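Local coordinates for cell division protein SepF (PDB 7AL1) that binds FtsZ and the cell membrane and probably serves as the membrane anchor of FtsZ in archaeal cell division, at residues L16-T21 against I40-F45; A70-L75 against I84-K89. One frame throughout, in Å; residues are numbered along the deposited sequence. Where two conformers were deposited one is given.

Contact 1: L16-T21 against I40-F45; sequences LIRPKT and ILDLSF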
ATOM      1  N   LEU A  16      -5.247  -4.475  -5.529  1.00 16.29           N
ATOM      2  CA  LEU A  16      -4.502  -3.470  -6.269  1.00 17.73           C
ATOM      3  C   LEU A  16      -5.230  -3.245  -7.577  1.00 17.48           C
ATOM      4  O   LEU A  16      -5.460  -4.188  -8.338  1.00 18.42           O
ATOM      5  CB  LEU A  16      -3.064  -3.928  -6.526  1.00 21.34           C
ATOM      6  CG  LEU A  16      -2.296  -4.119  -5.201  1.00 25.70           C
ATOM      7  CD1 LEU A  16      -2.105  -5.605  -4.966  1.00 32.36           C
ATOM      8  CD2 LEU A  16      -0.957  -3.434  -5.186  1.00 27.02           C
ATOM      9  N   ILE A  17      -5.604  -1.999  -7.843  1.00 17.85           N
ATOM     10  CA  ILE A  17      -6.490  -1.663  -8.961  0.55 18.74           C
ATOM     11  C   ILE A  17      -6.046  -0.328  -9.558  1.00 18.01           C
ATOM     12  O   ILE A  17      -5.845   0.624  -8.793  1.00 19.01           O
ATOM     13  CB  ILE A  17      -7.944  -1.565  -8.438  0.55 18.02           C
ATOM     14  CG1 ILE A  17      -8.396  -2.833  -7.673  0.55 16.35           C
ATOM     15  CG2 ILE A  17      -8.927  -1.330  -9.570  0.55 18.63           C
ATOM     16  CD1 ILE A  17      -9.770  -2.763  -6.915  0.55 20.60           C
ATOM     17  N   ARG A  18      -5.979  -0.243 -10.886  1.00 18.68           N
ATOM     18  CA  ARG A  18      -5.720   0.975 -11.653  1.00 17.74           C
ATOM     19  C   ARG A  18      -6.967   1.219 -12.504  1.00 18.33           C
ATOM     20  O   ARG A  18      -7.052   0.751 -13.659  1.00 19.28           O
ATOM     21  CB  ARG A  18      -4.463   0.831 -12.505  1.00 20.08           C
ATOM     22  CG  ARG A  18      -4.117   2.055 -13.285  1.00 20.19           C
ATOM     23  CD  ARG A  18      -2.734   1.892 -13.893  1.00 25.60           C
ATOM     24  NE  ARG A  18      -2.287   3.066 -14.616  1.00 32.06           N
ATOM     25  CZ  ARG A  18      -2.348   3.208 -15.935  1.00 37.75           C
ATOM     26  NH1 ARG A  18      -2.870   2.246 -16.693  1.00 35.74           N
ATOM     27  NH2 ARG A  18      -1.896   4.326 -16.492  1.00 38.04           N
ATOM     28  N   PRO A  19      -7.979   1.930 -11.987  1.00 16.50           N
ATOM     29  CA  PRO A  19      -9.246   1.995 -12.722  1.00 18.07           C
ATOM     30  C   PRO A  19      -9.106   2.747 -14.033  1.00 18.84           C
ATOM     31  O   PRO A  19      -8.378   3.744 -14.142  1.00 19.32           O
ATOM     32  CB  PRO A  19     -10.194   2.750 -11.776  1.00 21.03           C
ATOM     33  CG  PRO A  19      -9.310   3.411 -10.777  1.00 26.20           C
ATOM     34  CD  PRO A  19      -8.095   2.536 -10.649  1.00 18.14           C
ATOM     35  N   LYS A  20      -9.871   2.294 -15.030  1.00 18.39           N
ATOM     36  CA  LYS A  20      -9.949   2.967 -16.321  1.00 18.41           C
ATOM     37  C   LYS A  20     -11.333   3.475 -16.658  1.00 22.33           C
ATOM     38  O   LYS A  20     -11.461   4.285 -17.591  1.00 25.39           O
ATOM     39  CB  LYS A  20      -9.506   2.021 -17.443  1.00 23.38           C
ATOM     40  CG  LYS A  20      -8.075   1.575 -17.323  1.00 27.72           C
ATOM     41  CD  LYS A  20      -7.611   0.930 -18.616  1.00 33.90           C
ATOM     42  CE  LYS A  20      -6.204   0.408 -18.472  1.00 38.22           C
ATOM     43  NZ  LYS A  20      -5.747  -0.224 -19.739  1.00 56.12           N
ATOM     44  N   THR A  21     -12.367   3.060 -15.926  1.00 21.45           N
ATOM     45  CA  THR A  21     -13.751   3.400 -16.213  1.00 24.36           C
ATOM     46  C   THR A  21     -14.463   3.729 -14.911  1.00 22.47           C
ATOM     47  O   THR A  21     -13.968   3.428 -13.816  1.00 20.82           O
ATOM     48  CB  THR A  21     -14.488   2.232 -16.875  1.00 27.51           C
ATOM     49  OG1 THR A  21     -14.578   1.138 -15.950  1.00 25.62           O
ATOM     50  CG2 THR A  21     -13.755   1.771 -18.117  1.00 27.55           C
ATOM     51  N   ILE A  40      -5.272  -0.662  -2.734  1.00 16.50           N
ATOM     52  CA  ILE A  40      -4.208   0.236  -3.190  1.00 16.06           C
ATOM     53  C   ILE A  40      -4.599   0.674  -4.594  1.00 15.45           C
ATOM     54  O   ILE A  40      -4.594  -0.129  -5.531  1.00 16.29           O
ATOM     55  CB  ILE A  40      -2.820  -0.410  -3.137  1.00 17.83           C
ATOM     56  CG1 ILE A  40      -2.466  -0.762  -1.679  1.00 20.05           C
ATOM     57  CG2 ILE A  40      -1.815   0.550  -3.740  1.00 19.55           C
ATOM     58  CD1 ILE A  40      -1.227  -1.634  -1.521  1.00 25.09           C
ATOM     59  N   LEU A  41      -5.027   1.924  -4.713  1.00 16.95           N
ATOM     60  CA  LEU A  41      -5.672   2.467  -5.887  1.00 17.55           C
ATOM     61  C   LEU A  41      -4.654   3.315  -6.634  1.00 16.82           C
ATOM     62  O   LEU A  41      -4.027   4.197  -6.034  1.00 17.74           O
ATOM     63  CB  LEU A  41      -6.803   3.380  -5.363  1.00 20.73           C
ATOM     64  CG  LEU A  41      -7.749   4.028  -6.337  1.00 20.04           C
ATOM     65  CD1 LEU A  41      -8.455   2.995  -7.124  1.00 26.11           C
ATOM     66  CD2 LEU A  41      -8.759   4.854  -5.566  1.00 26.72           C
ATOM     67  N   ASP A  42      -4.509   3.093  -7.944  1.00 15.78           N
ATOM     68  CA  ASP A  42      -3.654   3.910  -8.796  1.00 15.96           C
ATOM     69  C   ASP A  42      -4.571   4.742  -9.700  1.00 16.64           C
ATOM     70  O   ASP A  42      -5.193   4.199 -10.613  1.00 17.25           O
ATOM     71  CB  ASP A  42      -2.703   3.063  -9.643  1.00 17.82           C
ATOM     72  CG  ASP A  42      -1.835   3.887 -10.542  1.00 20.94           C
ATOM     73  OD1 ASP A  42      -1.901   5.120 -10.518  1.00 19.50           O
ATOM     74  OD2 ASP A  42      -1.045   3.276 -11.333  1.00 24.72           O
ATOM     75  N   LEU A  43      -4.683   6.044  -9.432  1.00 16.11           N
ATOM     76  CA  LEU A  43      -5.563   6.932 -10.175  1.00 16.86           C
ATOM     77  C   LEU A  43      -4.918   7.566 -11.392  1.00 17.27           C
ATOM     78  O   LEU A  43      -5.518   8.452 -12.013  1.00 17.77           O
ATOM     79  CB  LEU A  43      -6.083   8.046  -9.250  1.00 19.30           C
ATOM     80  CG  LEU A  43      -7.074   7.555  -8.192  1.00 18.72           C
ATOM     81  CD1 LEU A  43      -7.560   8.735  -7.369  1.00 21.95           C
ATOM     82  CD2 LEU A  43      -8.270   6.902  -8.858  1.00 22.03           C
ATOM     83  N   SER A  44      -3.730   7.120 -11.779  1.00 17.81           N
ATOM     84  CA  SER A  44      -2.989   7.819 -12.821  1.00 19.06           C
ATOM     85  C   SER A  44      -3.662   7.733 -14.183  1.00 18.88           C
ATOM     86  O   SER A  44      -3.545   8.669 -14.976  1.00 20.55           O
ATOM     87  CB  SER A  44      -1.552   7.283 -12.917  1.00 20.17           C
ATOM     88  OG  SER A  44      -1.516   5.901 -13.230  1.00 25.30           O
ATOM     89  N   PHE A  45      -4.315   6.616 -14.504  1.00 17.80           N
ATOM     90  CA  PHE A  45      -4.952   6.559 -15.811  1.00 19.23           C
ATOM     91  C   PHE A  45      -6.114   7.547 -15.882  1.00 19.87           C
ATOM     92  O   PHE A  45      -6.256   8.287 -16.868  1.00 19.76           O
ATOM     93  CB  PHE A  45      -5.437   5.140 -16.104  1.00 19.44           C
ATOM     94  CG  PHE A  45      -6.162   5.011 -17.424  1.00 19.63           C
ATOM     95  CD1 PHE A  45      -7.501   5.303 -17.548  1.00 21.87           C
ATOM     96  CD2 PHE A  45      -5.482   4.592 -18.552  1.00 24.01           C
ATOM     97  CE1 PHE A  45      -8.158   5.156 -18.763  1.00 23.83           C
ATOM     98  CE2 PHE A  45      -6.132   4.462 -19.761  1.00 25.37           C
ATOM     99  CZ  PHE A  45      -7.468   4.748 -19.867  1.00 28.15           C
TER
HETATM  100  O   HOH W   1      -6.447   5.239 -12.866  1.00 16.84           O
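Phe45 and Lys20 cross at about a right angle. The lysine lays CG over the centre of the ring face, 3.8 Å from the ring centroid, in a CH-pi contact. CB and CD of Lys20 follow along the same ring. Phe45 CG stands anti to the backbone N (chi1 178°), which brings the ring up against Lys20. Phe45 CB covers one face of the Arg18 guanidinium, 3.6 Å from Arg18 CZ. The guanidinium and ring planes are 80° apart, so the two groups do not stack. The Arg18 chain runs extended from CG to NE beside Asp42. At the edge of the guanidinium, Arg18 NE donates in plane to Ser44 OG at 3.2 Å. The same NE forms a long salt bridge to Asp42 OD2 at 3.5 Å, the guanidinium and carboxylate planes turned 55° apart. Asp42 OD1 closes an Asx turn with Ser44 N, which reaches it from above the carboxylate plane. Asn82 N also donates to OD1. A water donates to Pro19 O and Asp42 O and accepts weakly from Phe45 N. Pro19 CD rests on Leu41 CD1 at 3.6 Å. Earlier along both segments the strands pair in parallel: Ile17 N donates to Ile40 O at 3.1 Å and Asp42 N to Ile17 O at 2.9 Å. They are the two strands of a beta-alpha-beta unit, with helix 22-33 as the crossover. Cut back to an alanine, Phe45 would probably leave the Lys20 methylenes without the ring face they lie on. The chemistry changes along the pair, from backbone bonds and aliphatic packing to a single long ion pair and a CH-pi contact past the strand end of Ile17, and Asp42 probably helps offset the charge of Arg18.

Contact 2: A70-L75 against I84-K89; sequences AEALLL and IIIAPK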
ATOM      1  N   ALA A  70     -14.192   4.814   6.227  1.00 19.94           N
ATOM      2  CA  ALA A  70     -12.949   4.385   5.603  1.00 19.31           C
ATOM      3  C   ALA A  70     -11.871   5.447   5.778  1.00 18.57           C
ATOM      4  O   ALA A  70     -12.155   6.634   5.981  1.00 22.98           O
ATOM      5  CB  ALA A  70     -13.173   4.099   4.117  1.00 19.52           C
ATOM      6  N   GLU A  71     -10.614   5.006   5.700  1.00 17.53           N
ATOM      7  CA  GLU A  71      -9.463   5.896   5.631  1.00 21.27           C
ATOM      8  C   GLU A  71      -8.932   5.922   4.203  1.00 19.62           C
ATOM      9  O   GLU A  71      -9.082   4.955   3.469  1.00 19.92           O
ATOM     10  CB  GLU A  71      -8.325   5.371   6.522  1.00 27.32           C
ATOM     11  CG  GLU A  71      -8.587   5.312   8.026  1.00 30.27           C
ATOM     12  CD  GLU A  71      -7.343   4.864   8.811  1.00 43.43           C
ATOM     13  OE1 GLU A  71      -7.146   3.639   8.975  1.00 30.91           O
ATOM     14  OE2 GLU A  71      -6.558   5.734   9.255  1.00 42.37           O
ATOM     15  N   ALA A  72      -8.342   7.038   3.785  1.00 19.87           N
ATOM     16  CA  ALA A  72      -7.737   7.116   2.457  1.00 18.85           C
ATOM     17  C   ALA A  72      -6.485   7.949   2.584  1.00 21.38           C
ATOM     18  O   ALA A  72      -6.582   9.144   2.883  1.00 24.50           O
ATOM     19  CB  ALA A  72      -8.683   7.745   1.437  1.00 23.81           C
ATOM     20  N   LEU A  73      -5.332   7.346   2.342  1.00 19.58           N
ATOM     21  CA  LEU A  73      -4.033   7.951   2.592  1.00 20.98           C
ATOM     22  C   LEU A  73      -3.227   7.954   1.311  1.00 18.18           C
ATOM     23  O   LEU A  73      -3.026   6.896   0.693  1.00 17.26           O
ATOM     24  CB  LEU A  73      -3.295   7.168   3.685  1.00 23.99           C
ATOM     25  CG  LEU A  73      -1.956   7.734   4.129  1.00 23.86           C
ATOM     26  CD1 LEU A  73      -2.142   9.037   4.899  1.00 27.63           C
ATOM     27  CD2 LEU A  73      -1.207   6.722   4.984  1.00 29.63           C
ATOM     28  N   LEU A  74      -2.785   9.125   0.903  1.00 19.53           N
ATOM     29  CA  LEU A  74      -1.920   9.240  -0.248  1.00 18.46           C
ATOM     30  C   LEU A  74      -0.599   8.530   0.044  1.00 21.81           C
ATOM     31  O   LEU A  74       0.024   8.742   1.091  1.00 23.52           O
ATOM     32  CB  LEU A  74      -1.681  10.721  -0.520  1.00 21.02           C
ATOM     33  CG  LEU A  74      -0.635  10.993  -1.585  1.00 21.17           C
ATOM     34  CD1 LEU A  74      -1.039  10.465  -2.928  1.00 22.38           C
ATOM     35  CD2 LEU A  74      -0.419  12.498  -1.691  1.00 30.73           C
ATOM     36  N   LEU A  75      -0.152   7.697  -0.892  1.00 18.35           N
ATOM     37  CA  LEU A  75       1.145   7.034  -0.773  1.00 19.26           C
ATOM     38  C   LEU A  75       2.221   7.696  -1.622  1.00 18.93           C
ATOM     39  O   LEU A  75       3.295   8.023  -1.096  1.00 21.19           O
ATOM     40  CB  LEU A  75       1.013   5.555  -1.157  1.00 17.66           C
ATOM     41  CG  LEU A  75       0.099   4.706  -0.308  1.00 17.44           C
ATOM     42  CD1 LEU A  75       0.034   3.276  -0.798  1.00 20.19           C
ATOM     43  CD2 LEU A  75       0.532   4.747   1.156  1.00 20.04           C
ATOM     44  N   ILE A  84      -2.960   5.677  -3.810  1.00 16.41           N
ATOM     45  CA  ILE A  84      -3.671   5.932  -2.555  1.00 16.53           C
ATOM     46  C   ILE A  84      -4.065   4.597  -1.948  1.00 17.56           C
ATOM     47  O   ILE A  84      -4.432   3.674  -2.678  1.00 20.99           O
ATOM     48  CB  ILE A  84      -4.942   6.758  -2.826  1.00 19.35           C
ATOM     49  CG1 ILE A  84      -4.588   8.062  -3.528  1.00 21.46           C
ATOM     50  CG2 ILE A  84      -5.775   7.050  -1.578  1.00 22.72           C
ATOM     51  CD1 ILE A  84      -5.721   8.614  -4.378  1.00 41.39           C
ATOM     52  N   ILE A  85      -3.938   4.440  -0.638  1.00 16.53           N
ATOM     53  CA  ILE A  85      -4.515   3.284   0.027  1.00 16.38           C
ATOM     54  C   ILE A  85      -5.817   3.656   0.701  1.00 16.30           C
ATOM     55  O   ILE A  85      -5.878   4.635   1.456  1.00 17.28           O
ATOM     56  CB  ILE A  85      -3.556   2.591   1.013  1.00 17.77           C
ATOM     57  CG1 ILE A  85      -4.241   1.311   1.536  1.00 19.57           C
ATOM     58  CG2 ILE A  85      -3.107   3.505   2.110  1.00 20.15           C
ATOM     59  CD1 ILE A  85      -3.317   0.303   2.136  1.00 24.11           C
ATOM     60  N   ILE A  86      -6.867   2.912   0.402  0.62 17.02           N
ATOM     61  CA  ILE A  86      -8.154   3.057   1.062  0.62 14.71           C
ATOM     62  C   ILE A  86      -8.337   1.867   1.987  0.62 16.66           C
ATOM     63  O   ILE A  86      -8.374   0.721   1.532  0.62 17.14           O
ATOM     64  CB  ILE A  86      -9.305   3.124   0.046  0.62 17.27           C
ATOM     65  CG1 ILE A  86      -9.095   4.287  -0.914  0.62 16.52           C
ATOM     66  CG2 ILE A  86     -10.648   3.223   0.774  0.62 17.10           C
ATOM     67  CD1 ILE A  86      -9.952   4.187  -2.130  0.62 19.63           C
ATOM     68  N   ALA A  87      -8.501   2.126   3.276  1.00 17.67           N
ATOM     69  CA  ALA A  87      -8.646   1.073   4.256  1.00 18.44           C
ATOM     70  C   ALA A  87     -10.057   1.090   4.804  1.00 18.59           C
ATOM     71  O   ALA A  87     -10.533   2.144   5.232  1.00 19.35           O
ATOM     72  CB  ALA A  87      -7.656   1.285   5.398  1.00 19.48           C
ATOM     73  N   PRO A  88     -10.751  -0.035   4.801  1.00 18.10           N
ATOM     74  CA  PRO A  88     -12.095  -0.080   5.374  1.00 18.53           C
ATOM     75  C   PRO A  88     -12.051   0.053   6.884  1.00 19.00           C
ATOM     76  O   PRO A  88     -11.061  -0.282   7.531  1.00 22.02           O
ATOM     77  CB  PRO A  88     -12.585  -1.478   4.989  1.00 21.17           C
ATOM     78  CG  PRO A  88     -11.315  -2.311   4.999  1.00 21.28           C
ATOM     79  CD  PRO A  88     -10.284  -1.376   4.387  1.00 20.71           C
ATOM     80  N   LYS A  89     -13.147   0.535   7.452  1.00 21.08           N
ATOM     81  CA  LYS A  89     -13.275   0.456   8.900  1.00 24.71           C
ATOM     82  C   LYS A  89     -13.030  -0.984   9.341  1.00 25.31           C
ATOM     83  O   LYS A  89     -13.580  -1.917   8.759  1.00 24.20           O
ATOM     84  CB  LYS A  89     -14.671   0.906   9.310  1.00 33.40           C
ATOM     85  CG  LYS A  89     -14.746   1.362  10.761  1.00 48.88           C
ATOM     86  CD  LYS A  89     -16.116   1.916  11.114  1.00 59.90           C
ATOM     87  CE  LYS A  89     -16.148   2.450  12.539  1.00 62.72           C
ATOM     88  NZ  LYS A  89     -17.445   3.127  12.831  1.00 59.83           N
TER
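Leu73 and Ile85 exchange two backbone hydrogen bonds, Leu73 N to Ile85 O and Ile85 N to Leu73 O, both 2.9 Å. Glu71 and Ala87 repeat this pattern two residues along. Ala72 with Ile86 and Leu74 with Ile84 are the non-hydrogen-bonded pairs of this antiparallel hairpin; the axes of 71-75 and 84-87 come within 4.6 Å of each other. On the face of Leu73, Ile85 CG2 touches Leu73 CB at 4.0 Å. Leu75 CD2 meets the same methyl, also at 4.0 Å. With chi1 at -174°, Ile85 sends CG1 anti to the backbone N and leaves CG2 for the two leucines. On the other face, Ala72 CB lies 4.2 Å from Ile84 CG2 and beside Ile86. Helix 51-68 covers this face, with Ile61 touching both Ala72 and Ile86. The face of Leu73 and Ile85 receives Leu93 of strand 92-95. There Leu16 and Ile40 of the second subunit also pack, against Leu73 and Ile85 respectively. Glu71 OE1 accepts from Leu93 N, which ties strand 92-95 to the hairpin. The backbone bonds set the register, while the aliphatic faces serve the helical layer on one side and the dimer interface on the other.

Overall arrangement
Contacts 1 and 2 hold adjoining parts of one mixed sheet, in the C-terminal SepF family region, the piece held in this chain, their centres about 14 Å apart. Strands 39-42 and 81-87 are neighbours and join them: Leu41 N probably bonds to Ile84 O, and Leu43 packs on Ile84. Contact 1 is mostly buried, but its loop end carries exposed Arg18 and Lys20. Contact 2 is partly buried; its strands pair through backbone hydrogen bonds and its side-chain contacts are aliphatic. One is a parallel pair connected through a helix, the other an antiparallel hairpin. Both reach helices and the second subunit. Leu16 pairs in parallel with a strand of that subunit, so the sheet continues across the interface.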